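Long-range contacts in T cell receptor gamma chain (Monodelphis domestica, PDB 7L15), which pairs with a T cell receptor mu chain to form the marsupial gamma-mu receptor, whose variable domains are inferred to recognise antigen: residues L6-I11 and Y95-W100; V35-S40 and C80-S85; I128-T133 and T144-L149; L170-G175 and S188-K193. All blocks are in the same frame, centred on the assembly; numbering follows the deposited sequence.

Contact 1. Residues L6-I11 and Y95-W100; sequences LEQRPI and YHCASW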
loop_
_atom_site.group_PDB
_atom_site.type_symbol
_atom_site.label_atom_id
_atom_site.label_comp_id
_atom_site.label_asym_id
_atom_site.label_seq_id
_atom_site.Cartn_x
_atom_site.Cartn_y
_atom_site.Cartn_z
ATOM N N LEU B 6 -5.412 12.624 -8.293
ATOM C CA LEU B 6 -4.052 12.797 -8.778
ATOM C C LEU B 6 -3.443 11.437 -9.083
ATOM O O LEU B 6 -3.581 10.494 -8.297
ATOM C CB LEU B 6 -3.181 13.531 -7.754
ATOM C CG LEU B 6 -3.706 14.803 -7.080
ATOM C CD1 LEU B 6 -4.722 14.474 -5.992
ATOM C CD2 LEU B 6 -2.537 15.581 -6.499
ATOM N N GLU B 7 -2.752 11.352 -10.217
ATOM C CA GLU B 7 -2.177 10.113 -10.724
ATOM C C GLU B 7 -0.662 10.262 -10.812
ATOM O O GLU B 7 -0.163 11.290 -11.273
ATOM C CB GLU B 7 -2.762 9.771 -12.107
ATOM C CG GLU B 7 -2.199 8.502 -12.754
ATOM C CD GLU B 7 -2.513 8.389 -14.254
ATOM O OE1 GLU B 7 -1.843 9.066 -15.066
ATOM O OE2 GLU B 7 -3.423 7.615 -14.619
ATOM N N GLN B 8 0.071 9.231 -10.378
ATOM C CA GLN B 8 1.530 9.263 -10.344
ATOM C C GLN B 8 2.072 7.979 -10.948
ATOM O O GLN B 8 1.747 6.887 -10.478
ATOM C CB GLN B 8 2.055 9.437 -8.913
ATOM C CG GLN B 8 1.769 10.804 -8.309
ATOM C CD GLN B 8 2.459 11.005 -6.954
ATOM O OE1 GLN B 8 1.812 10.952 -5.898
ATOM N NE2 GLN B 8 3.768 11.256 -6.984
ATOM N N ARG B 9 2.905 8.111 -11.978
ATOM C CA ARG B 9 3.477 6.974 -12.684
ATOM C C ARG B 9 4.806 7.434 -13.256
ATOM O O ARG B 9 4.949 8.614 -13.595
ATOM C CB ARG B 9 2.559 6.458 -13.814
ATOM C CG ARG B 9 1.245 5.810 -13.349
ATOM C CD ARG B 9 0.457 5.194 -14.500
ATOM N NE ARG B 9 -0.894 4.806 -14.093
ATOM C CZ ARG B 9 -1.732 4.095 -14.843
ATOM N NH1 ARG B 9 -1.362 3.679 -16.047
ATOM N NH2 ARG B 9 -2.939 3.801 -14.392
ATOM N N PRO B 10 5.804 6.542 -13.361
ATOM C CA PRO B 10 5.802 5.144 -12.913
ATOM C C PRO B 10 5.777 5.018 -11.388
ATOM O O PRO B 10 5.922 6.024 -10.697
ATOM C CB PRO B 10 7.104 4.583 -13.501
ATOM C CG PRO B 10 7.950 5.782 -13.790
ATOM C CD PRO B 10 6.998 6.863 -14.163
ATOM N N ILE B 11 5.560 3.804 -10.874
ATOM C CA ILE B 11 5.419 3.634 -9.432
ATOM C C ILE B 11 6.753 3.767 -8.713
ATOM O O ILE B 11 6.781 3.997 -7.503
ATOM C CB ILE B 11 4.756 2.284 -9.122
ATOM C CG1 ILE B 11 5.653 1.143 -9.576
ATOM C CG2 ILE B 11 3.454 2.178 -9.863
ATOM C CD1 ILE B 11 5.117 -0.217 -9.190
ATOM N N TYR B 95 7.449 9.967 -2.726
ATOM C CA TYR B 95 7.109 11.341 -3.068
ATOM C C TYR B 95 5.662 11.391 -3.541
ATOM O O TYR B 95 5.296 10.727 -4.520
ATOM C CB TYR B 95 8.046 11.870 -4.149
ATOM C CG TYR B 95 9.472 12.058 -3.691
ATOM C CD1 TYR B 95 10.248 10.973 -3.313
ATOM C CD2 TYR B 95 10.051 13.328 -3.642
ATOM C CE1 TYR B 95 11.546 11.132 -2.894
ATOM C CE2 TYR B 95 11.359 13.494 -3.206
ATOM C CZ TYR B 95 12.098 12.382 -2.830
ATOM O OH TYR B 95 13.408 12.496 -2.402
ATOM N N HIS B 96 4.845 12.178 -2.853
ATOM C CA HIS B 96 3.430 12.316 -3.158
ATOM C C HIS B 96 3.161 13.727 -3.649
ATOM O O HIS B 96 3.582 14.697 -3.013
ATOM C CB HIS B 96 2.567 12.068 -1.923
ATOM C CG HIS B 96 2.724 10.708 -1.315
ATOM N ND1 HIS B 96 1.871 9.668 -1.600
ATOM C CD2 HIS B 96 3.601 10.233 -0.400
ATOM C CE1 HIS B 96 2.227 8.605 -0.904
ATOM N NE2 HIS B 96 3.283 8.918 -0.177
ATOM N N CYS B 97 2.439 13.848 -4.751
ATOM C CA CYS B 97 1.845 15.138 -5.054
ATOM C C CYS B 97 0.502 15.253 -4.345
ATOM O O CYS B 97 -0.131 14.255 -4.013
ATOM C CB CYS B 97 1.673 15.341 -6.558
ATOM S SG CYS B 97 0.672 14.119 -7.398
ATOM N N ALA B 98 0.087 16.486 -4.082
ATOM C CA ALA B 98 -1.131 16.699 -3.322
ATOM C C ALA B 98 -1.822 17.956 -3.820
ATOM O O ALA B 98 -1.204 18.815 -4.460
ATOM C CB ALA B 98 -0.842 16.814 -1.827
ATOM N N SER B 99 -3.114 18.063 -3.502
ATOM C CA SER B 99 -3.864 19.272 -3.817
ATOM C C SER B 99 -4.918 19.539 -2.752
ATOM O O SER B 99 -5.614 18.622 -2.307
ATOM C CB SER B 99 -4.543 19.175 -5.189
ATOM O OG SER B 99 -5.099 20.427 -5.533
ATOM N N TRP B 100 -5.036 20.805 -2.361
ATOM C CA TRP B 100 -6.140 21.235 -1.516
ATOM C C TRP B 100 -7.457 21.106 -2.265
ATOM O O TRP B 100 -7.548 21.440 -3.450
ATOM C CB TRP B 100 -5.949 22.687 -1.080
ATOM C CG TRP B 100 -4.968 22.876 0.032
ATOM C CD1 TRP B 100 -3.776 23.529 -0.034
ATOM C CD2 TRP B 100 -5.094 22.402 1.385
ATOM N NE1 TRP B 100 -3.147 23.493 1.193
ATOM C CE2 TRP B 100 -3.939 22.810 2.079
ATOM C CE3 TRP B 100 -6.072 21.672 2.071
ATOM C CZ2 TRP B 100 -3.730 22.513 3.422
ATOM C CZ3 TRP B 100 -5.865 21.381 3.408
ATOM C CH2 TRP B 100 -4.702 21.803 4.070
#
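Gln-8 reaches across the interior of the V domain and grips the backbone of strand 93-101 with both ends of its amide. CB leaves the backbone in the direction of that strand, and CG, set anti to the carbonyl carbon (chi1 -69°), passes 3.6 Å from Cys-97 SG. The chain runs on extended to CD, also beside Cys-97 SG, and there the amide divides its work. NE2 donates to Tyr-95 O at 2.9 Å, while OE1 accepts from Cys-97 N at 3.2 Å, a donor that stands above the carbonyl plane. OE1 also takes the N-H of Gly-110. Two residues earlier, Leu-6 lays CD2 3.6 Å from Cys-97 SG and equally close to Ala-98 CA, an apolar lid over the sulfur that is disulfide-bonded to Cys-25. Glutamine suits this buried place because a neutral amide offers a donor and an acceptor together: it answers backbone groups of two strands without bringing a charge inside, and its three bonds probably fix the amide's rotation.

Contact 2. Residues V35-S40 and C80-S85; sequences VHWYRS and CRLIVS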
loop_
_atom_site.group_PDB
_atom_site.type_symbol
_atom_site.label_atom_id
_atom_site.label_comp_id
_atom_site.label_asym_id
_atom_site.label_seq_id
_atom_site.Cartn_x
_atom_site.Cartn_y
_atom_site.Cartn_z
ATOM N N VAL B 35 -0.113 22.804 -6.822
ATOM C CA VAL B 35 0.257 21.401 -6.719
ATOM C C VAL B 35 1.365 21.306 -5.683
ATOM O O VAL B 35 2.386 22.000 -5.799
ATOM C CB VAL B 35 0.710 20.844 -8.075
ATOM C CG1 VAL B 35 1.100 19.381 -7.943
ATOM C CG2 VAL B 35 -0.403 21.014 -9.105
ATOM N N HIS B 36 1.159 20.466 -4.666
ATOM C CA HIS B 36 2.076 20.327 -3.539
ATOM C C HIS B 36 2.823 19.007 -3.640
ATOM O O HIS B 36 2.252 18.003 -4.058
ATOM C CB HIS B 36 1.323 20.384 -2.208
ATOM C CG HIS B 36 0.426 21.574 -2.071
ATOM N ND1 HIS B 36 0.734 22.645 -1.256
ATOM C CD2 HIS B 36 -0.771 21.862 -2.638
ATOM C CE1 HIS B 36 -0.235 23.541 -1.327
ATOM N NE2 HIS B 36 -1.161 23.090 -2.158
ATOM N N TRP B 37 4.097 19.008 -3.246
ATOM C CA TRP B 37 4.950 17.822 -3.312
ATOM C C TRP B 37 5.463 17.499 -1.920
ATOM O O TRP B 37 6.252 18.263 -1.359
ATOM C CB TRP B 37 6.119 18.017 -4.278
ATOM C CG TRP B 37 5.718 17.845 -5.712
ATOM C CD1 TRP B 37 5.405 18.828 -6.596
ATOM C CD2 TRP B 37 5.563 16.609 -6.417
ATOM N NE1 TRP B 37 5.076 18.284 -7.817
ATOM C CE2 TRP B 37 5.168 16.923 -7.730
ATOM C CE3 TRP B 37 5.742 15.274 -6.072
ATOM C CZ2 TRP B 37 4.936 15.948 -8.694
ATOM C CZ3 TRP B 37 5.500 14.301 -7.036
ATOM C CH2 TRP B 37 5.107 14.646 -8.328
ATOM N N TYR B 38 5.016 16.367 -1.375
ATOM C CA TYR B 38 5.407 15.883 -0.060
ATOM C C TYR B 38 6.343 14.691 -0.214
ATOM O O TYR B 38 6.314 13.980 -1.222
ATOM C CB TYR B 38 4.175 15.456 0.771
ATOM C CG TYR B 38 3.328 16.626 1.290
ATOM C CD1 TYR B 38 2.435 17.288 0.465
ATOM C CD2 TYR B 38 3.418 17.032 2.611
ATOM C CE1 TYR B 38 1.663 18.346 0.934
ATOM C CE2 TYR B 38 2.651 18.076 3.093
ATOM C CZ TYR B 38 1.783 18.734 2.254
ATOM O OH TYR B 38 1.023 19.773 2.746
ATOM N N ARG B 39 7.186 14.484 0.791
ATOM C CA ARG B 39 8.091 13.352 0.826
ATOM C C ARG B 39 7.901 12.597 2.126
ATOM O O ARG B 39 7.765 13.196 3.195
ATOM C CB ARG B 39 9.557 13.768 0.694
ATOM C CG ARG B 39 10.524 12.587 0.852
ATOM C CD ARG B 39 11.954 12.969 0.509
ATOM N NE ARG B 39 12.449 14.006 1.403
ATOM C CZ ARG B 39 13.602 14.640 1.251
ATOM N NH1 ARG B 39 14.404 14.347 0.231
ATOM N NH2 ARG B 39 13.955 15.553 2.139
ATOM N N SER B 40 7.951 11.278 2.026
ATOM C CA SER B 40 7.834 10.393 3.165
ATOM C C SER B 40 9.058 9.488 3.228
ATOM O O SER B 40 9.383 8.815 2.246
ATOM C CB SER B 40 6.564 9.569 3.039
ATOM O OG SER B 40 6.579 8.515 3.952
ATOM N N CYS B 80 1.976 18.194 -13.869
ATOM C CA CYS B 80 3.048 18.738 -13.053
ATOM C C CYS B 80 4.123 17.681 -12.825
ATOM O O CYS B 80 3.821 16.514 -12.563
ATOM C CB CYS B 80 2.514 19.240 -11.712
ATOM S SG CYS B 80 3.748 20.179 -10.758
ATOM N N ARG B 81 5.381 18.102 -12.930
ATOM C CA ARG B 81 6.532 17.221 -12.794
ATOM C C ARG B 81 7.491 17.783 -11.753
ATOM O O ARG B 81 7.735 18.991 -11.713
ATOM C CB ARG B 81 7.268 17.036 -14.141
ATOM C CG ARG B 81 6.479 16.260 -15.199
ATOM C CD ARG B 81 7.274 16.091 -16.499
ATOM N NE ARG B 81 8.290 15.040 -16.412
ATOM C CZ ARG B 81 8.246 13.891 -17.084
ATOM N NH1 ARG B 81 9.212 12.993 -16.933
ATOM N NH2 ARG B 81 7.235 13.636 -17.904
ATOM N N LEU B 82 8.032 16.901 -10.916
ATOM C CA LEU B 82 9.028 17.254 -9.914
ATOM C C LEU B 82 10.376 16.681 -10.328
ATOM O O LEU B 82 10.500 15.471 -10.550
ATOM C CB LEU B 82 8.629 16.721 -8.533
ATOM C CG LEU B 82 9.676 16.813 -7.418
ATOM C CD1 LEU B 82 9.900 18.263 -7.008
ATOM C CD2 LEU B 82 9.295 15.955 -6.214
ATOM N N ILE B 83 11.388 17.536 -10.414
ATOM C CA ILE B 83 12.746 17.103 -10.713
ATOM C C ILE B 83 13.573 17.199 -9.447
ATOM O O ILE B 83 13.597 18.249 -8.791
ATOM C CB ILE B 83 13.382 17.929 -11.840
ATOM C CG1 ILE B 83 12.655 17.673 -13.158
ATOM C CG2 ILE B 83 14.868 17.580 -11.962
ATOM C CD1 ILE B 83 13.434 18.119 -14.383
ATOM N N VAL B 84 14.240 16.098 -9.102
ATOM C CA VAL B 84 15.133 16.027 -7.958
ATOM C C VAL B 84 16.534 15.819 -8.514
ATOM O O VAL B 84 16.821 14.782 -9.125
ATOM C CB VAL B 84 14.721 14.908 -6.994
ATOM C CG1 VAL B 84 15.573 14.935 -5.732
ATOM C CG2 VAL B 84 13.267 15.066 -6.641
ATOM N N SER B 85 17.395 16.816 -8.340
ATOM C CA SER B 85 18.719 16.790 -8.944
ATOM C C SER B 85 19.739 16.183 -7.989
ATOM O O SER B 85 19.501 16.053 -6.782
ATOM C CB SER B 85 19.169 18.202 -9.341
ATOM O OG SER B 85 18.169 18.871 -10.083
#
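The central core of the immunoglobulin V-set sandwich, where a tryptophan packs beside the intersheet disulfide, is built here from residues 35-40 of one sheet and 80-85 of the other. The two strands face each other across the interior at 9.1 Å between axes and 34° between directions, and no hydrogen bond joins them; the contact is carried mainly by side chains. Trp-37 does most of this work. Leu-82 lies over one face of its indole in a CH-pi contact, CB 3.7 Å from the centroid of the six-membered ring and 15° off the normal. Because Leu-82 turns CG away from its own nitrogen (chi1 170°), the branch carries on across the same ring system and brings CD2 to 3.6 Å from Trp-37 CE3. A broad, flat aromatic suits the place because it offers a leucine a whole surface, while Cys-25, of the disulfide, also touches this tryptophan. Val-35, small and branched, fills in beside Cys-80, its CG1 3.9 Å from SG. That same sulfur meets the indole at its edge, in the ring plane: Cys-80 SG lies 3.7 Å from Trp-37 NE1, a buried nitrogen for which the model holds no hydrogen-bond partner.

Contact 3. Residues I128-T133 and T144-L149; sequences IFFLPT and TYICLL
Phe-130 CD1 and Ile-146 CG2 meet at 3.6 Å in the close-packed part of this pairing, while Leu-148 CB comes to the edge of the same ring. Beneath them Phe-130 N donates to Ile-146 O at 2.9 Å and Ile-146 N donates back to Phe-130 O; Ile-128 and Leu-148 exchange a second pair of bonds, with Ile-128 N to Leu-148 O at 2.7 Å. These are the first two strands of the immunoglobulin C1-set domain, antiparallel neighbours in one sheet. The Phe-130 face packs against the mu chain. On the other face, Cys-147 holds SG anti to its backbone N (chi1 -178°), which places it over the Phe-129 ring, 4.1 Å from the centroid, a polarisable sulfur suited to an aromatic. Beyond Phe-130 the ladder gives way, and Pro-132, lacking an N-H, spreads CD and CG over the face of Tyr-145, with CD 3.6 Å from CD2. Leu-131 is exposed, and a water bridges the two backbones, donating to Thr-144 O at 2.6 Å and weakly to Leu-131 O.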
loop_
_atom_site.group_PDB
_atom_site.type_symbol
_atom_site.label_atom_id
_atom_site.label_comp_id
_atom_site.label_asym_id
_atom_site.label_seq_id
_atom_site.Cartn_x
_atom_site.Cartn_y
_atom_site.Cartn_z
ATOM N N ILE B 128 3.439 -15.975 -13.537
ATOM C CA ILE B 128 3.054 -17.382 -13.602
ATOM C C ILE B 128 1.663 -17.508 -13.000
ATOM O O ILE B 128 1.449 -17.126 -11.844
ATOM C CB ILE B 128 4.041 -18.303 -12.862
ATOM C CG1 ILE B 128 5.438 -18.199 -13.462
ATOM C CG2 ILE B 128 3.566 -19.753 -12.935
ATOM C CD1 ILE B 128 6.433 -19.140 -12.808
ATOM N N PHE B 129 0.731 -18.056 -13.766
ATOM C CA PHE B 129 -0.670 -18.146 -13.381
ATOM C C PHE B 129 -1.037 -19.576 -13.025
ATOM O O PHE B 129 -0.627 -20.522 -13.703
ATOM C CB PHE B 129 -1.592 -17.673 -14.510
ATOM C CG PHE B 129 -1.479 -16.209 -14.813
ATOM C CD1 PHE B 129 -2.240 -15.288 -14.120
ATOM C CD2 PHE B 129 -0.619 -15.759 -15.804
ATOM C CE1 PHE B 129 -2.141 -13.939 -14.412
ATOM C CE2 PHE B 129 -0.516 -14.407 -16.105
ATOM C CZ PHE B 129 -1.271 -13.499 -15.410
ATOM N N PHE B 130 -1.819 -19.722 -11.962
ATOM C CA PHE B 130 -2.406 -20.996 -11.572
ATOM C C PHE B 130 -3.919 -20.811 -11.544
ATOM O O PHE B 130 -4.416 -19.833 -10.978
ATOM C CB PHE B 130 -1.911 -21.465 -10.188
ATOM C CG PHE B 130 -0.412 -21.500 -10.035
ATOM C CD1 PHE B 130 0.282 -20.375 -9.641
ATOM C CD2 PHE B 130 0.294 -22.677 -10.237
ATOM C CE1 PHE B 130 1.664 -20.405 -9.465
ATOM C CE2 PHE B 130 1.671 -22.711 -10.070
ATOM C CZ PHE B 130 2.355 -21.569 -9.684
ATOM N N LEU B 131 -4.646 -21.738 -12.128
ATOM C CA LEU B 131 -6.077 -21.539 -12.239
ATOM C C LEU B 131 -6.832 -22.435 -11.272
ATOM O O LEU B 131 -6.281 -23.420 -10.770
ATOM C CB LEU B 131 -6.522 -21.802 -13.683
ATOM C CG LEU B 131 -5.957 -20.732 -14.619
ATOM C CD1 LEU B 131 -4.810 -21.285 -15.437
ATOM C CD2 LEU B 131 -7.018 -20.164 -15.528
ATOM N N PRO B 132 -8.092 -22.105 -10.959
ATOM C CA PRO B 132 -8.858 -22.929 -10.014
ATOM C C PRO B 132 -8.811 -24.398 -10.400
ATOM O O PRO B 132 -8.875 -24.739 -11.574
ATOM C CB PRO B 132 -10.277 -22.369 -10.128
ATOM C CG PRO B 132 -10.079 -20.933 -10.525
ATOM C CD PRO B 132 -8.862 -20.932 -11.419
ATOM N N THR B 133 -8.653 -25.261 -9.402
ATOM C CA THR B 133 -8.677 -26.701 -9.597
ATOM C C THR B 133 -10.058 -27.268 -9.269
ATOM O O THR B 133 -10.793 -26.731 -8.433
ATOM C CB THR B 133 -7.636 -27.409 -8.727
ATOM O OG1 THR B 133 -7.899 -27.117 -7.350
ATOM C CG2 THR B 133 -6.241 -26.947 -9.070
ATOM N N THR B 144 -9.798 -20.401 -6.672
ATOM C CA THR B 144 -8.747 -19.424 -6.411
ATOM C C THR B 144 -7.842 -19.286 -7.631
ATOM O O THR B 144 -7.249 -20.269 -8.092
ATOM C CB THR B 144 -7.926 -19.814 -5.183
ATOM O OG1 THR B 144 -8.802 -19.977 -4.057
ATOM C CG2 THR B 144 -6.900 -18.731 -4.856
ATOM N N TYR B 145 -7.772 -18.075 -8.165
ATOM C CA TYR B 145 -6.792 -17.708 -9.168
ATOM C C TYR B 145 -5.549 -17.221 -8.455
ATOM O O TYR B 145 -5.630 -16.496 -7.468
ATOM C CB TYR B 145 -7.308 -16.594 -10.082
ATOM C CG TYR B 145 -8.599 -16.901 -10.768
ATOM C CD1 TYR B 145 -9.816 -16.682 -10.131
ATOM C CD2 TYR B 145 -8.610 -17.412 -12.055
ATOM C CE1 TYR B 145 -11.010 -16.971 -10.767
ATOM C CE2 TYR B 145 -9.789 -17.699 -12.692
ATOM C CZ TYR B 145 -10.987 -17.477 -12.050
ATOM O OH TYR B 145 -12.158 -17.774 -12.711
ATOM N N ILE B 146 -4.398 -17.617 -8.960
ATOM C CA ILE B 146 -3.138 -17.268 -8.336
ATOM C C ILE B 146 -2.242 -16.679 -9.410
ATOM O O ILE B 146 -2.053 -17.294 -10.463
ATOM C CB ILE B 146 -2.474 -18.501 -7.694
ATOM C CG1 ILE B 146 -3.388 -19.110 -6.626
ATOM C CG2 ILE B 146 -1.098 -18.137 -7.141
ATOM C CD1 ILE B 146 -2.979 -20.545 -6.219
ATOM N N CYS B 147 -1.683 -15.504 -9.155
ATOM C CA CYS B 147 -0.605 -15.022 -10.004
ATOM C C CYS B 147 0.653 -14.801 -9.181
ATOM O O CYS B 147 0.668 -13.957 -8.276
ATOM C CB CYS B 147 -0.957 -13.737 -10.745
ATOM S SG CYS B 147 0.476 -13.328 -11.809
ATOM N N LEU B 148 1.711 -15.523 -9.538
ATOM C CA LEU B 148 3.050 -15.305 -9.007
ATOM C C LEU B 148 3.838 -14.429 -9.984
ATOM O O LEU B 148 3.933 -14.741 -11.175
ATOM C CB LEU B 148 3.757 -16.643 -8.790
ATOM C CG LEU B 148 5.281 -16.623 -8.586
ATOM C CD1 LEU B 148 5.649 -15.936 -7.273
ATOM C CD2 LEU B 148 5.830 -18.031 -8.600
ATOM N N LEU B 149 4.380 -13.331 -9.492
ATOM C CA LEU B 149 5.281 -12.492 -10.274
ATOM C C LEU B 149 6.690 -12.722 -9.754
ATOM O O LEU B 149 6.943 -12.530 -8.563
ATOM C CB LEU B 149 4.904 -11.021 -10.140
ATOM C CG LEU B 149 3.550 -10.580 -10.685
ATOM C CD1 LEU B 149 3.382 -9.124 -10.372
ATOM C CD2 LEU B 149 3.501 -10.804 -12.209
HETATM O O HOH W 1 -5.986 -22.487 -8.053
#

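Contact 4. Residues L170-G175 and S188-K193; sequences LDAQFG and SWLTVK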
loop_
_atom_site.group_PDB
_atom_site.type_symbol
_atom_site.label_atom_id
_atom_site.label_comp_id
_atom_site.label_asym_id
_atom_site.label_seq_id
_atom_site.Cartn_x
_atom_site.Cartn_y
_atom_site.Cartn_z
ATOM N N LEU B 170 -11.042 -5.969 -7.255
ATOM C CA LEU B 170 -11.634 -6.990 -6.409
ATOM C C LEU B 170 -10.788 -7.209 -5.157
ATOM O O LEU B 170 -9.607 -6.835 -5.089
ATOM C CB LEU B 170 -11.783 -8.289 -7.191
ATOM C CG LEU B 170 -12.596 -8.074 -8.460
ATOM C CD1 LEU B 170 -12.433 -9.228 -9.428
ATOM C CD2 LEU B 170 -14.063 -7.850 -8.106
ATOM N N ASP B 171 -11.412 -7.824 -4.155
ATOM C CA ASP B 171 -10.779 -8.027 -2.851
ATOM C C ASP B 171 -9.885 -9.263 -2.951
ATOM O O ASP B 171 -10.254 -10.384 -2.582
ATOM C CB ASP B 171 -11.840 -8.152 -1.759
ATOM C CG ASP B 171 -11.245 -8.324 -0.358
ATOM O OD1 ASP B 171 -10.400 -7.501 0.059
ATOM O OD2 ASP B 171 -11.648 -9.280 0.341
ATOM N N ALA B 172 -8.686 -9.050 -3.491
ATOM C CA ALA B 172 -7.692 -10.106 -3.603
ATOM C C ALA B 172 -6.776 -10.115 -2.377
ATOM O O ALA B 172 -6.669 -9.134 -1.649
ATOM C CB ALA B 172 -6.864 -9.934 -4.880
ATOM N N GLN B 173 -6.111 -11.242 -2.153
ATOM C CA GLN B 173 -5.080 -11.324 -1.124
ATOM C C GLN B 173 -3.718 -11.109 -1.764
ATOM O O GLN B 173 -3.454 -11.629 -2.852
ATOM C CB GLN B 173 -5.092 -12.685 -0.425
ATOM C CG GLN B 173 -6.113 -12.848 0.658
ATOM C CD GLN B 173 -7.500 -13.015 0.102
ATOM O OE1 GLN B 173 -7.831 -14.057 -0.462
ATOM N NE2 GLN B 173 -8.323 -11.986 0.254
ATOM N N PHE B 174 -2.840 -10.383 -1.076
ATOM C CA PHE B 174 -1.502 -10.099 -1.590
ATOM C C PHE B 174 -0.472 -10.547 -0.575
ATOM O O PHE B 174 -0.559 -10.177 0.594
ATOM C CB PHE B 174 -1.320 -8.608 -1.884
ATOM C CG PHE B 174 -2.404 -8.040 -2.742
ATOM C CD1 PHE B 174 -3.592 -7.599 -2.180
ATOM C CD2 PHE B 174 -2.260 -7.991 -4.119
ATOM C CE1 PHE B 174 -4.614 -7.092 -2.974
ATOM C CE2 PHE B 174 -3.275 -7.488 -4.920
ATOM C CZ PHE B 174 -4.452 -7.031 -4.344
ATOM N N GLY B 175 0.491 -11.334 -1.011
ATOM C CA GLY B 175 1.610 -11.668 -0.155
ATOM C C GLY B 175 2.632 -10.552 -0.106
ATOM O O GLY B 175 2.584 -9.580 -0.862
ATOM N N SER B 188 -0.055 -12.959 -5.619
ATOM C CA SER B 188 -1.384 -12.559 -5.174
ATOM C C SER B 188 -2.396 -13.586 -5.643
ATOM O O SER B 188 -2.148 -14.355 -6.576
ATOM C CB SER B 188 -1.796 -11.184 -5.693
ATOM O OG SER B 188 -2.183 -11.275 -7.042
ATOM N N TRP B 189 -3.554 -13.597 -4.997
ATOM C CA TRP B 189 -4.526 -14.617 -5.357
ATOM C C TRP B 189 -5.944 -14.139 -5.069
ATOM O O TRP B 189 -6.175 -13.304 -4.193
ATOM C CB TRP B 189 -4.227 -15.934 -4.640
ATOM C CG TRP B 189 -4.318 -15.952 -3.125
ATOM C CD1 TRP B 189 -5.356 -16.444 -2.376
ATOM C CD2 TRP B 189 -3.309 -15.548 -2.186
ATOM N NE1 TRP B 189 -5.065 -16.346 -1.037
ATOM C CE2 TRP B 189 -3.812 -15.812 -0.890
ATOM C CE3 TRP B 189 -2.031 -14.990 -2.312
ATOM C CZ2 TRP B 189 -3.083 -15.533 0.274
ATOM C CZ3 TRP B 189 -1.308 -14.709 -1.155
ATOM C CH2 TRP B 189 -1.837 -14.984 0.121
ATOM N N LEU B 190 -6.889 -14.678 -5.828
ATOM C CA LEU B 190 -8.269 -14.211 -5.805
ATOM C C LEU B 190 -9.192 -15.415 -5.691
ATOM O O LEU B 190 -9.277 -16.237 -6.613
ATOM C CB LEU B 190 -8.582 -13.391 -7.052
ATOM C CG LEU B 190 -10.038 -12.969 -7.279
ATOM C CD1 LEU B 190 -10.410 -11.823 -6.358
ATOM C CD2 LEU B 190 -10.288 -12.600 -8.739
ATOM N N THR B 191 -9.870 -15.519 -4.556
ATOM C CA THR B 191 -10.849 -16.561 -4.298
ATOM C C THR B 191 -12.238 -15.992 -4.566
ATOM O O THR B 191 -12.603 -14.965 -3.991
ATOM C CB THR B 191 -10.715 -17.040 -2.855
ATOM O OG1 THR B 191 -9.365 -17.488 -2.643
ATOM C CG2 THR B 191 -11.695 -18.156 -2.570
ATOM N N VAL B 192 -13.004 -16.649 -5.443
ATOM C CA VAL B 192 -14.325 -16.165 -5.841
ATOM C C VAL B 192 -15.338 -17.292 -5.779
ATOM O O VAL B 192 -14.992 -18.468 -5.935
ATOM C CB VAL B 192 -14.320 -15.560 -7.256
ATOM C CG1 VAL B 192 -13.296 -14.444 -7.351
ATOM C CG2 VAL B 192 -14.066 -16.636 -8.291
ATOM N N LYS B 193 -16.610 -16.919 -5.579
ATOM C CA LYS B 193 -17.716 -17.872 -5.585
ATOM C C LYS B 193 -17.966 -18.430 -6.988
ATOM O O LYS B 193 -17.598 -17.832 -8.003
ATOM C CB LYS B 193 -18.999 -17.220 -5.080
ATOM C CG LYS B 193 -18.933 -16.724 -3.656
ATOM C CD LYS B 193 -20.300 -16.164 -3.227
ATOM C CE LYS B 193 -20.244 -15.591 -1.821
ATOM N NZ LYS B 193 -18.935 -14.868 -1.618
HETATM O O HOH W 2 -9.779 -13.222 -2.621
#
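Gln-173 and Trp-189 form a reciprocal backbone pair, Gln-173 N to Trp-189 O and Trp-189 N to Gln-173 O, each 2.9 Å. Next to it, Phe-174 and Ser-188 make the non-hydrogen-bonded pair, and the small serine lets Phe-174 CD2 approach CB to 3.6 Å. The aromatic contact is a CH-pi one: Gln-173 CB lies over the Trp-189 indole, 3.7 Å from the centroid of the six-membered ring. Bent at chi2 (75°), the glutamine turns its amide 79° to the ring plane. Trp-189 NE1 and Gln-173 OE1, 3.6 Å apart, are not hydrogen-bonded; NE1 hydrogen-bonds instead to OG of the mu chain's own Ser-188. Among apolar groups, Leu-190 CD1 reaches Leu-170 CB at 3.9 Å. Where direct pairing stops, a water donates to Asp-171 O and Gln-173 OE1 and accepts from Thr-191 N at 3.0 Å. Asp-171 centres an inverse gamma turn leading into the edge strand of a beta hairpin in the C1-set sheet, whose Trp-189 face packs against the mu chain.

In the fold
The four contacts divide between two immunoglobulin domains in series along the chain, contacts 1 and 2 in the V-set domain and contacts 3 and 4 in the C1-set domain. Contacts 1 and 2, with centres 8 Å apart, share a sheet in which strands 34-40 and 93-101 are neighbours, and both cross the sandwich to its other sheet; in sequence, contact 2 falls between the two halves of contact 1. Contacts 3 and 4, about 10 Å between centres, lie side by side in one antiparallel sheet through strands 142-152 and 183-193. Centres of contacts 2 and 3 are about 37 Å apart. Thus the first pair ties two sheets together, whereas the second builds one sheet that faces the mu chain.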